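Local coordinates for protein argonaute 5 (Arabidopsis thaliana, PDB 4G0O) that probably sorts small RNAs for gene regulation, its MID domain recognising the 5' nucleotide of the guide through a nucleotide specificity loop, at residues Ile93-Cys97 with Glu98-Gly102. Numbering follows the deposited sequence.
Sequences IKRIC and ETELG. With SO4 (sulfate ion), chain C.
The side chain of K94 leaves its backbone with CG anti to the carbonyl carbon (chi1 -69°) and then bends at both chi2 and chi3, which brings NZ beside the carboxylate of E98, one turn further along the helix. E98 is extended beyond CG and crosses the lysine at an angle, and K94 NZ comes within 3.4 Å of E98 OE2. This is a long, weak salt bridge. The stronger partner of the lysine nitrogen is the hydroxyl of S105, and a sulfate, probably from the crystallisation liquor, is held weakly through its O2; K131, whose NZ lies close to that of K94, also binds this anion. Were this lysine replaced by an alanine, the E98 carboxylate would probably lose its positive mate and the S105 hydroxyl this donor.

On another side of the helix, R95 brings NH2 against E100 OE1 at 2.5 Å, a short salt bridge. The acid approaches the edge of the guanidinium, with the two planes turned 45° apart.

The backbone under these pairs starts as a regular alpha turn, E98 N to K94 O at 2.6 Å, then widens into pi-type turns: L101 N reaches back five residues to I96 O, 2.7 Å away. That spacing sets I96 and L101 side by side, with I96 CG2 against L101 CD1 at 3.6 Å. G102 then leaves the helix with positive phi.

All this forms the C-terminal end of helix 90-101, the crossover helix of a beta-alpha-beta unit between parallel strands 78-82 and 105-108. I96, C97 and L101 pack on helix 62-72, touching L66 and L67 among others, while K94 and C97 rest on strand 105-108.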
ATOM      1  N   ILE A  93       7.903  -1.444  10.942  1.00 31.54           N
ATOM      2  CA  ILE A  93       7.644  -1.658   9.516  1.00 27.41           C
ATOM      3  C   ILE A  93       8.197  -0.544   8.639  1.00 25.85           C
ATOM      4  O   ILE A  93       8.759  -0.810   7.577  1.00 29.07           O
ATOM      5  CB  ILE A  93       6.140  -1.858   9.225  1.00 34.78           C
ATOM      6  CG1 ILE A  93       5.622  -3.084   9.978  1.00 33.12           C
ATOM      7  CG2 ILE A  93       5.878  -2.004   7.712  1.00 28.32           C
ATOM      8  CD1 ILE A  93       4.132  -3.279   9.870  1.00 31.15           C
ATOM      9  N   LYS A  94       8.046   0.704   9.073  1.00 30.17           N
ATOM     10  CA  LYS A  94       8.509   1.827   8.264  1.00 33.25           C
ATOM     11  C   LYS A  94      10.018   1.838   8.224  1.00 31.96           C
ATOM     12  O   LYS A  94      10.616   2.058   7.167  1.00 29.88           O
ATOM     13  CB  LYS A  94       8.025   3.149   8.830  1.00 31.83           C
ATOM     14  CG  LYS A  94       6.534   3.349   8.708  1.00 38.98           C
ATOM     15  CD  LYS A  94       6.183   4.180   7.484  1.00 39.47           C
ATOM     16  CE  LYS A  94       5.665   3.323   6.321  1.00 41.39           C
ATOM     17  NZ  LYS A  94       5.508   4.134   5.065  1.00 36.33           N
ATOM     18  N   ARG A  95      10.619   1.614   9.390  1.00 30.11           N
ATOM     19  CA  ARG A  95      12.066   1.528   9.519  1.00 32.48           C
ATOM     20  C   ARG A  95      12.615   0.480   8.542  1.00 29.36           C
ATOM     21  O   ARG A  95      13.544   0.745   7.786  1.00 30.92           O
ATOM     22  CB  ARG A  95      12.463   1.195  10.973  1.00 30.85           C
ATOM     23  CG  ARG A  95      13.919   0.737  11.118  1.00 36.46           C
ATOM     24  CD  ARG A  95      14.320   0.386  12.547  1.00 30.53           C
ATOM     25  NE  ARG A  95      13.606  -0.778  13.078  1.00 37.56           N
ATOM     26  CZ  ARG A  95      13.913  -2.043  12.799  1.00 34.28           C
ATOM     27  NH1 ARG A  95      13.214  -3.041  13.335  1.00 33.88           N
ATOM     28  NH2 ARG A  95      14.921  -2.319  11.982  1.00 36.83           N
ATOM     29  N   ILE A  96      12.011  -0.699   8.534  1.00 31.30           N
ATOM     30  CA  ILE A  96      12.502  -1.785   7.690  1.00 29.58           C
ATOM     31  C   ILE A  96      12.356  -1.422   6.220  1.00 31.64           C
ATOM     32  O   ILE A  96      13.278  -1.603   5.420  1.00 31.19           O
ATOM     33  CB  ILE A  96      11.752  -3.091   7.980  1.00 25.05           C
ATOM     34  CG1 ILE A  96      12.162  -3.636   9.348  1.00 29.48           C
ATOM     35  CG2 ILE A  96      12.008  -4.121   6.876  1.00 24.81           C
ATOM     36  CD1 ILE A  96      11.248  -4.742   9.859  1.00 32.18           C
ATOM     37  N   CYS A  97      11.192  -0.894   5.867  1.00 27.10           N
ATOM     38  CA  CYS A  97      10.936  -0.531   4.485  1.00 30.29           C
ATOM     39  C   CYS A  97      11.766   0.662   4.042  1.00 33.16           C
ATOM     40  O   CYS A  97      12.510   0.596   3.050  1.00 29.61           O
ATOM     41  CB  CYS A  97       9.449  -0.228   4.275  1.00 32.71           C
ATOM     42  SG  CYS A  97       8.390  -1.678   4.468  1.00 30.07           S
ATOM     43  N   GLU A  98      11.624   1.761   4.769  1.00 28.11           N
ATOM     44  CA  GLU A  98      12.172   3.032   4.304  1.00 32.41           C
ATOM     45  C   GLU A  98      13.686   3.079   4.466  1.00 35.49           C
ATOM     46  O   GLU A  98      14.406   3.379   3.516  1.00 40.76           O
ATOM     47  CB  GLU A  98      11.499   4.204   5.024  1.00 35.28           C
ATOM     48  CG  GLU A  98       9.987   4.254   4.779  1.00 37.45           C
ATOM     49  CD  GLU A  98       9.286   5.380   5.537  1.00 43.50           C
ATOM     50  OE1 GLU A  98       9.659   5.656   6.701  1.00 42.99           O
ATOM     51  OE2 GLU A  98       8.353   5.983   4.960  1.00 43.40           O
ATOM     52  N   THR A  99      14.161   2.756   5.660  1.00 31.05           N
ATOM     53  CA  THR A  99      15.578   2.832   5.948  1.00 38.91           C
ATOM     54  C   THR A  99      16.334   1.562   5.546  1.00 36.49           C
ATOM     55  O   THR A  99      17.363   1.636   4.869  1.00 36.96           O
ATOM     56  CB  THR A  99      15.836   3.137   7.446  1.00 40.77           C
ATOM     57  OG1 THR A  99      15.370   2.045   8.242  1.00 46.74           O
ATOM     58  CG2 THR A  99      15.107   4.393   7.873  1.00 32.35           C
ATOM     59  N   GLU A 100      15.834   0.393   5.942  1.00 33.86           N
ATOM     60  CA  GLU A 100      16.647  -0.807   5.792  1.00 29.12           C
ATOM     61  C   GLU A 100      16.639  -1.494   4.422  1.00 32.49           C
ATOM     62  O   GLU A 100      17.700  -1.870   3.914  1.00 23.23           O
ATOM     63  CB  GLU A 100      16.418  -1.772   6.958  1.00 35.61           C
ATOM     64  CG  GLU A 100      17.391  -1.484   8.127  1.00 36.11           C
ATOM     65  CD  GLU A 100      16.699  -1.448   9.471  1.00 41.45           C
ATOM     66  OE1 GLU A 100      15.772  -2.261   9.670  1.00 45.11           O
ATOM     67  OE2 GLU A 100      17.077  -0.620  10.330  1.00 42.47           O
ATOM     68  N   LEU A 101      15.475  -1.635   3.795  1.00 30.58           N
ATOM     69  CA  LEU A 101      15.437  -2.377   2.533  1.00 26.06           C
ATOM     70  C   LEU A 101      15.329  -1.460   1.317  1.00 31.49           C
ATOM     71  O   LEU A 101      15.675  -1.846   0.187  1.00 27.67           O
ATOM     72  CB  LEU A 101      14.290  -3.382   2.556  1.00 28.99           C
ATOM     73  CG  LEU A 101      14.381  -4.311   3.766  1.00 28.68           C
ATOM     74  CD1 LEU A 101      13.290  -5.369   3.725  1.00 29.14           C
ATOM     75  CD2 LEU A 101      15.781  -4.942   3.849  1.00 27.18           C
ATOM     76  N   GLY A 102      14.863  -0.239   1.555  1.00 30.39           N
ATOM     77  CA  GLY A 102      14.646   0.719   0.484  1.00 32.51           C
ATOM     78  C   GLY A 102      13.413   0.357  -0.311  1.00 30.35           C
ATOM     79  O   GLY A 102      13.479   0.058  -1.508  1.00 33.83           O
TER
HETATM   80  S   SO4 C 701       1.718   6.758   5.871  1.00 57.30           S
HETATM   81  O1  SO4 C 701       0.471   6.561   6.619  1.00 47.58           O
HETATM   82  O2  SO4 C 701       2.529   5.515   5.968  1.00 39.77           O
HETATM   83  O3  SO4 C 701       1.414   7.116   4.475  1.00 30.79           O
HETATM   84  O4  SO4 C 701       2.459   7.895   6.438  1.00 48.19           O